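Local coordinates for petrobactin-binding protein YclQ (Bacillus subtilis subsp. subtilis str. 168, PDB 3GFV) that binds iron-free and ferric petrobactin, and the precursor 3,4-dihydroxybenzoic acid, as the solute-binding component of the YclNOPQ ABC transporter that takes up ferric-petrobactin, at residues Asp46-Leu51 against Ser277-Ser283; Met129-Lys133 against Leu153-Asp157. All coordinates share one frame; numbering follows the deposited sequence.

Contact 1: Asp46-Leu51 against Ser277-Ser283; sequences DTLDKL and SGGGLES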
ATOM      1  N   ASP A  46     -10.207   0.471  -0.444  1.00 20.82           N
ATOM      2  CA  ASP A  46     -10.301   1.921  -0.494  1.00 20.51           C
ATOM      3  C   ASP A  46     -10.665   2.421  -1.891  1.00 24.45           C
ATOM      4  O   ASP A  46     -11.282   3.482  -2.029  1.00 24.29           O
ATOM      5  CB  ASP A  46      -9.088   2.639   0.176  1.00 19.25           C
ATOM      6  CG  ASP A  46      -7.835   2.744  -0.705  1.00 24.23           C
ATOM      7  OD1 ASP A  46      -6.726   2.538  -0.150  1.00 24.49           O
ATOM      8  OD2 ASP A  46      -7.926   3.082  -1.915  1.00 26.30           O
ATOM      9  N   THR A  47     -10.339   1.629  -2.913  1.00 22.97           N
ATOM     10  CA  THR A  47     -10.840   1.930  -4.253  1.00 21.43           C
ATOM     11  C   THR A  47     -12.359   1.747  -4.275  1.00 22.85           C
ATOM     12  O   THR A  47     -13.072   2.616  -4.750  1.00 22.09           O
ATOM     13  CB  THR A  47     -10.148   1.090  -5.344  1.00 20.64           C
ATOM     14  OG1 THR A  47      -8.762   1.471  -5.432  1.00 21.54           O
ATOM     15  CG2 THR A  47     -10.816   1.298  -6.735  1.00 22.53           C
ATOM     16  N   LEU A  48     -12.857   0.640  -3.731  1.00 22.73           N
ATOM     17  CA  LEU A  48     -14.301   0.461  -3.646  1.00 26.59           C
ATOM     18  C   LEU A  48     -14.949   1.645  -2.920  1.00 26.97           C
ATOM     19  O   LEU A  48     -15.988   2.160  -3.347  1.00 26.58           O
ATOM     20  CB  LEU A  48     -14.618  -0.865  -2.949  1.00 21.83           C
ATOM     21  CG  LEU A  48     -14.247  -2.127  -3.719  1.00 26.93           C
ATOM     22  CD1 LEU A  48     -14.420  -3.364  -2.826  1.00 24.71           C
ATOM     23  CD2 LEU A  48     -15.088  -2.262  -4.992  1.00 26.65           C
ATOM     24  N   ASP A  49     -14.325   2.099  -1.833  1.00 27.14           N
ATOM     25  CA  ASP A  49     -14.867   3.214  -1.065  1.00 24.66           C
ATOM     26  C   ASP A  49     -14.906   4.500  -1.890  1.00 24.46           C
ATOM     27  O   ASP A  49     -15.903   5.218  -1.875  1.00 29.50           O
ATOM     28  CB  ASP A  49     -14.063   3.459   0.213  1.00 27.20           C
ATOM     29  CG  ASP A  49     -14.644   4.586   1.053  1.00 30.95           C
ATOM     30  OD1 ASP A  49     -15.708   4.374   1.675  1.00 30.06           O
ATOM     31  OD2 ASP A  49     -14.043   5.690   1.082  1.00 33.96           O
ATOM     32  N   LYS A  50     -13.814   4.790  -2.597  1.00 25.18           N
ATOM     33  CA  LYS A  50     -13.733   5.994  -3.422  1.00 24.64           C
ATOM     34  C   LYS A  50     -14.827   5.996  -4.497  1.00 31.24           C
ATOM     35  O   LYS A  50     -15.349   7.048  -4.886  1.00 31.18           O
ATOM     36  CB  LYS A  50     -12.357   6.080  -4.079  1.00 24.00           C
ATOM     37  CG  LYS A  50     -12.160   7.295  -4.982  1.00 36.61           C
ATOM     38  CD  LYS A  50     -12.097   8.575  -4.164  1.00 42.81           C
ATOM     39  CE  LYS A  50     -12.011   9.815  -5.054  1.00 50.57           C
ATOM     40  NZ  LYS A  50     -12.391  11.050  -4.297  1.00 54.69           N
ATOM     41  N   LEU A  51     -15.177   4.808  -4.975  1.00 29.46           N
ATOM     42  CA  LEU A  51     -16.160   4.675  -6.043  1.00 26.55           C
ATOM     43  C   LEU A  51     -17.584   4.641  -5.487  1.00 33.34           C
ATOM     44  O   LEU A  51     -18.536   4.468  -6.237  1.00 32.85           O
ATOM     45  CB  LEU A  51     -15.887   3.413  -6.860  1.00 24.60           C
ATOM     46  CG  LEU A  51     -14.502   3.381  -7.502  1.00 32.04           C
ATOM     47  CD1 LEU A  51     -14.263   2.055  -8.193  1.00 33.43           C
ATOM     48  CD2 LEU A  51     -14.350   4.533  -8.474  1.00 38.62           C
ATOM     49  N   SER A 277      -1.740  -1.241   3.950  1.00 20.62           N
ATOM     50  CA  SER A 277      -2.567  -0.907   2.791  1.00 19.94           C
ATOM     51  C   SER A 277      -1.709  -0.469   1.606  1.00 22.71           C
ATOM     52  O   SER A 277      -0.622  -0.995   1.392  1.00 23.50           O
ATOM     53  CB  SER A 277      -3.600   0.163   3.150  1.00 21.09           C
ATOM     54  OG  SER A 277      -4.548   0.323   2.081  1.00 21.87           O
ATOM     55  N   GLY A 278      -2.199   0.497   0.842  1.00 20.96           N
ATOM     56  CA  GLY A 278      -1.516   0.914  -0.369  1.00 20.36           C
ATOM     57  C   GLY A 278      -2.090   0.248  -1.616  1.00 24.45           C
ATOM     58  O   GLY A 278      -2.674  -0.833  -1.538  1.00 23.11           O
ATOM     59  N   GLY A 279      -1.913   0.899  -2.762  1.00 21.51           N
ATOM     60  CA  GLY A 279      -2.281   0.314  -4.041  1.00 19.67           C
ATOM     61  C   GLY A 279      -3.705   0.620  -4.449  1.00 19.67           C
ATOM     62  O   GLY A 279      -4.131   0.143  -5.488  1.00 21.55           O
ATOM     63  N   GLY A 280      -4.411   1.425  -3.655  1.00 22.45           N
ATOM     64  CA  GLY A 280      -5.771   1.838  -3.970  1.00 18.59           C
ATOM     65  C   GLY A 280      -5.877   3.316  -4.290  1.00 22.16           C
ATOM     66  O   GLY A 280      -4.932   4.074  -4.110  1.00 20.74           O
ATOM     67  N   LEU A 281      -7.033   3.748  -4.783  1.00 21.73           N
ATOM     68  CA  LEU A 281      -7.175   5.150  -5.179  1.00 18.80           C
ATOM     69  C   LEU A 281      -7.000   6.099  -3.987  1.00 27.52           C
ATOM     70  O   LEU A 281      -6.408   7.160  -4.115  1.00 24.96           O
ATOM     71  CB  LEU A 281      -8.531   5.400  -5.847  1.00 21.59           C
ATOM     72  CG  LEU A 281      -8.820   4.598  -7.119  1.00 21.83           C
ATOM     73  CD1 LEU A 281     -10.242   4.909  -7.599  1.00 25.39           C
ATOM     74  CD2 LEU A 281      -7.796   4.858  -8.239  1.00 23.76           C
ATOM     75  N   GLU A 282      -7.500   5.719  -2.817  1.00 21.84           N
ATOM     76  CA  GLU A 282      -7.399   6.618  -1.672  1.00 21.88           C
ATOM     77  C   GLU A 282      -6.008   6.574  -1.058  1.00 19.67           C
ATOM     78  O   GLU A 282      -5.416   7.613  -0.772  1.00 22.63           O
ATOM     79  CB  GLU A 282      -8.434   6.273  -0.606  1.00 21.64           C
ATOM     80  CG  GLU A 282      -9.856   6.346  -1.154  1.00 22.65           C
ATOM     81  CD  GLU A 282     -10.945   6.087  -0.131  1.00 26.37           C
ATOM     82  OE1 GLU A 282     -10.646   5.562   0.952  1.00 28.58           O
ATOM     83  OE2 GLU A 282     -12.125   6.419  -0.440  1.00 28.87           O
ATOM     84  N   SER A 283      -5.489   5.367  -0.856  1.00 21.13           N
ATOM     85  CA  SER A 283      -4.172   5.240  -0.239  1.00 20.82           C
ATOM     86  C   SER A 283      -3.103   5.894  -1.123  1.00 22.44           C
ATOM     87  O   SER A 283      -2.214   6.572  -0.611  1.00 19.21           O
ATOM     88  CB  SER A 283      -3.828   3.780   0.119  1.00 21.95           C
ATOM     89  OG  SER A 283      -4.131   2.867  -0.921  1.00 22.31           O
TER
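The carboxylate of Asp46 spans the start of helix 281-296 and accepts hydrogen bonds through both oxygens. Its OD2 takes the amide of Glu282 (N to OD2, 2.8 Å) from well above the carboxylate plane. OD1 accepts twice, from Ser283 OG at 2.7 Å on the syn lone pair and from Ser283 N at 3.2 Å, the latter from above the plane; Tyr68 OH is a further partner of this oxygen. With chi1 at 81°, Asp46 CG sits between its own N and C, which swings the carboxylate over the helix start. The neighbouring amide is met by Thr47: Leu281 N donates to Thr47 OG1 (2.9 Å, 157° at the hydrogen). Gly280, the N-cap residue, donates its own amide to Ser283 OG, so that hydroxyl links Gly280 and the carboxylate.

Among the acids, Asp49 OD2 lies 2.6 Å from Glu282 OE2 with the carboxylate planes nearly perpendicular, a separation at which one group probably holds a proton. Asp49 OD1 turns to Lys71 in a salt bridge.

Apolar contact centres on Leu281, whose CD1 rests 3.8 Å from Thr47 CG2 and also meets Lys50 CG and Leu51 CD2.

Three successive first-turn amides of helix 281-296, Leu281 to Ser283, are thus bound by side chains of helix 42-50, far away in the sequence, which joins these two helices of the periplasmic binding protein fold.

Contact 2: Met129-Lys133 against Leu153-Asp157; sequences MESFK and LANID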
HETATM    1  N   MSE A 129       3.149   1.199 -11.411  1.00 23.47           N
HETATM    2  CA  MSE A 129       2.021   1.919 -12.000  1.00 28.69           C
HETATM    3  C   MSE A 129       1.226   1.041 -12.957  1.00 26.88           C
HETATM    4  O   MSE A 129      -0.001   1.137 -13.035  1.00 26.25           O
HETATM    5  CB  MSE A 129       2.494   3.212 -12.674  1.00 28.11           C
HETATM    6  CG  MSE A 129       2.855   4.308 -11.667  1.00 25.26           C
HETATM    7 SE   MSE A 129       1.495   4.537 -10.275  0.70 32.24          SE
HETATM    8  CE  MSE A 129       0.067   5.352 -11.381  1.00 27.24           C
ATOM      9  N   GLU A 130       1.914   0.167 -13.684  1.00 29.45           N
ATOM     10  CA  GLU A 130       1.220  -0.758 -14.577  1.00 33.06           C
ATOM     11  C   GLU A 130       0.209  -1.588 -13.787  1.00 28.29           C
ATOM     12  O   GLU A 130      -0.965  -1.657 -14.157  1.00 29.44           O
ATOM     13  CB  GLU A 130       2.213  -1.672 -15.295  1.00 37.95           C
ATOM     14  CG  GLU A 130       1.571  -2.756 -16.155  1.00 50.46           C
ATOM     15  CD  GLU A 130       2.599  -3.617 -16.883  1.00 60.80           C
ATOM     16  OE1 GLU A 130       2.610  -4.848 -16.666  1.00 66.08           O
ATOM     17  OE2 GLU A 130       3.404  -3.062 -17.661  1.00 63.26           O
ATOM     18  N   SER A 131       0.671  -2.204 -12.698  1.00 26.93           N
ATOM     19  CA  SER A 131      -0.194  -3.058 -11.880  1.00 24.91           C
ATOM     20  C   SER A 131      -1.239  -2.223 -11.136  1.00 24.59           C
ATOM     21  O   SER A 131      -2.398  -2.648 -11.003  1.00 23.49           O
ATOM     22  CB  SER A 131       0.622  -3.950 -10.910  1.00 26.33           C
ATOM     23  OG  SER A 131       1.331  -3.153  -9.991  1.00 31.12           O
ATOM     24  N   PHE A 132      -0.842  -1.042 -10.659  1.00 22.74           N
ATOM     25  CA  PHE A 132      -1.770  -0.125  -9.984  1.00 24.60           C
ATOM     26  C   PHE A 132      -2.927   0.232 -10.918  1.00 25.37           C
ATOM     27  O   PHE A 132      -4.096   0.119 -10.569  1.00 21.89           O
ATOM     28  CB  PHE A 132      -1.051   1.159  -9.568  1.00 20.09           C
ATOM     29  CG  PHE A 132      -1.930   2.151  -8.843  1.00 20.83           C
ATOM     30  CD1 PHE A 132      -2.168   2.013  -7.483  1.00 24.97           C
ATOM     31  CD2 PHE A 132      -2.479   3.247  -9.510  1.00 26.29           C
ATOM     32  CE1 PHE A 132      -2.966   2.928  -6.802  1.00 22.70           C
ATOM     33  CE2 PHE A 132      -3.290   4.160  -8.841  1.00 23.99           C
ATOM     34  CZ  PHE A 132      -3.519   4.004  -7.468  1.00 21.55           C
ATOM     35  N   LYS A 133      -2.609   0.682 -12.117  1.00 23.10           N
ATOM     36  CA  LYS A 133      -3.696   1.015 -13.038  1.00 24.69           C
ATOM     37  C   LYS A 133      -4.534  -0.204 -13.410  1.00 27.28           C
ATOM     38  O   LYS A 133      -5.763  -0.123 -13.501  1.00 25.51           O
ATOM     39  CB  LYS A 133      -3.153   1.701 -14.278  1.00 24.19           C
ATOM     40  CG  LYS A 133      -2.563   3.063 -13.943  1.00 25.58           C
ATOM     41  CD  LYS A 133      -2.034   3.755 -15.194  1.00 38.89           C
ATOM     42  CE  LYS A 133      -1.901   5.246 -14.955  1.00 41.58           C
ATOM     43  NZ  LYS A 133      -1.348   5.930 -16.151  1.00 48.07           N
ATOM     44  N   LEU A 153      -7.635   7.945 -12.164  1.00 25.01           N
ATOM     45  CA  LEU A 153      -6.264   7.585 -12.519  1.00 27.50           C
ATOM     46  C   LEU A 153      -5.583   8.793 -13.169  1.00 26.72           C
ATOM     47  O   LEU A 153      -4.401   9.059 -12.906  1.00 27.99           O
ATOM     48  CB  LEU A 153      -6.246   6.374 -13.460  1.00 25.16           C
ATOM     49  CG  LEU A 153      -6.578   5.046 -12.763  1.00 24.83           C
ATOM     50  CD1 LEU A 153      -6.647   3.893 -13.766  1.00 28.77           C
ATOM     51  CD2 LEU A 153      -5.578   4.730 -11.645  1.00 27.40           C
ATOM     52  N   ALA A 154      -6.318   9.517 -14.013  1.00 26.85           N
ATOM     53  CA  ALA A 154      -5.767  10.720 -14.618  1.00 27.53           C
ATOM     54  C   ALA A 154      -5.339  11.758 -13.583  1.00 27.77           C
ATOM     55  O   ALA A 154      -4.255  12.350 -13.700  1.00 29.22           O
ATOM     56  CB  ALA A 154      -6.763  11.340 -15.653  1.00 31.21           C
ATOM     57  N   ASN A 155      -6.171  11.985 -12.571  1.00 26.76           N
ATOM     58  CA  ASN A 155      -5.825  12.928 -11.508  1.00 31.89           C
ATOM     59  C   ASN A 155      -4.597  12.470 -10.742  1.00 30.10           C
ATOM     60  O   ASN A 155      -3.740  13.277 -10.391  1.00 28.65           O
ATOM     61  CB  ASN A 155      -6.968  13.099 -10.513  1.00 35.02           C
ATOM     62  CG  ASN A 155      -8.163  13.772 -11.117  1.00 46.36           C
ATOM     63  OD1 ASN A 155      -8.052  14.515 -12.106  1.00 47.34           O
ATOM     64  ND2 ASN A 155      -9.334  13.524 -10.529  1.00 47.87           N
ATOM     65  N   ILE A 156      -4.531  11.173 -10.463  1.00 23.83           N
ATOM     66  CA  ILE A 156      -3.363  10.613  -9.801  1.00 23.32           C
ATOM     67  C   ILE A 156      -2.088  10.790 -10.654  1.00 24.50           C
ATOM     68  O   ILE A 156      -1.033  11.181 -10.136  1.00 23.28           O
ATOM     69  CB  ILE A 156      -3.632   9.155  -9.415  1.00 21.47           C
ATOM     70  CG1 ILE A 156      -4.561   9.145  -8.201  1.00 24.35           C
ATOM     71  CG2 ILE A 156      -2.321   8.415  -9.116  1.00 22.08           C
ATOM     72  CD1 ILE A 156      -5.119   7.766  -7.852  1.00 25.31           C
ATOM     73  N   ASP A 157      -2.193  10.562 -11.963  1.00 25.10           N
ATOM     74  CA  ASP A 157      -1.034  10.767 -12.838  1.00 31.30           C
ATOM     75  C   ASP A 157      -0.552  12.212 -12.770  1.00 28.90           C
ATOM     76  O   ASP A 157       0.656  12.476 -12.777  1.00 27.52           O
ATOM     77  CB  ASP A 157      -1.347  10.389 -14.284  1.00 28.68           C
ATOM     78  CG  ASP A 157      -1.280   8.888 -14.526  1.00 33.57           C
ATOM     79  OD1 ASP A 157      -0.774   8.144 -13.652  1.00 34.18           O
ATOM     80  OD2 ASP A 157      -1.725   8.456 -15.606  1.00 35.96           O
TER
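Phe132 and Leu153 lie alongside each other, pointing opposite ways, and the nearest atoms, Phe132 CE2 and Leu153 CD2, are 3.7 Å apart. The methyl approaches the ring obliquely. Ile156 comes differently: its CD1 lies near the ring plane, at the edge, 4.1 Å from Phe132 CZ. A chi1 of -179° carries the Phe132 ring out from the backbone on the carbonyl side, where it can meet both aliphatic chains. Helix 281-296 borders this apolar group, since Met284 touches both Phe132 and Ile156.

Lys133 passes at a slant over Leu153, with its CG 4.1 Å from Leu153 CD2. Beyond CG the lysine is fully stretched, and Asp157 reaches out from the other helix to meet it. Lys133 NZ donates to the syn lone pair of Asp157 OD2 at 2.6 Å, in a salt bridge that is the sole hydrogen bond between the two segments. The other carboxylate oxygen, Asp157 OD1, stays near the methylene CE of Lys133 at 3.4 Å.

In the selenomethionine Met129, bends at chi2 and chi3 turn CE toward the other helix, so that Met129 CE lies 3.7 Å from Asp157 OD1.

Helices 128-142 and 146-170 are consecutive, and the latter is probably the long helix that links the two lobes in this family. The short segments are nearly antiparallel, at 153°, but their axes approach no closer than 12.3 Å. Long side chains bridge that spacing, and backbone atoms contribute little. The chemistry is therefore divided: buried Phe132, Leu153 and Ile156 form an apolar interior, while the partly exposed Lys133 and Asp157 pair at its margin, where neutralising each other's charge would make their position beside the apolar groups less costly.

Overall arrangement
The centres of contact 1 and contact 2 are about 12 Å apart, and the two meet directly: Gly279 O lies 3.3 Å from Phe132 CE1, while Leu281 CD2 lies 4.0 Å from Ile156 CD1. In chain order 46-51 comes first, then 129-133 and 153-157, and finally 277-283, so contact 2, local in sequence, falls within the long interval that contact 1 spans. Helices 128-142 and 146-170 supply contact 2, and helix 281-296 packs against both. Contact 1 ties that last helix to helix 42-50, which follows strand 37-39 of the parallel five-stranded sheet. Helix 281-296 thus brings the C-terminal end back to what, judging by the family, is the N-terminal lobe, beside long helix 146-170.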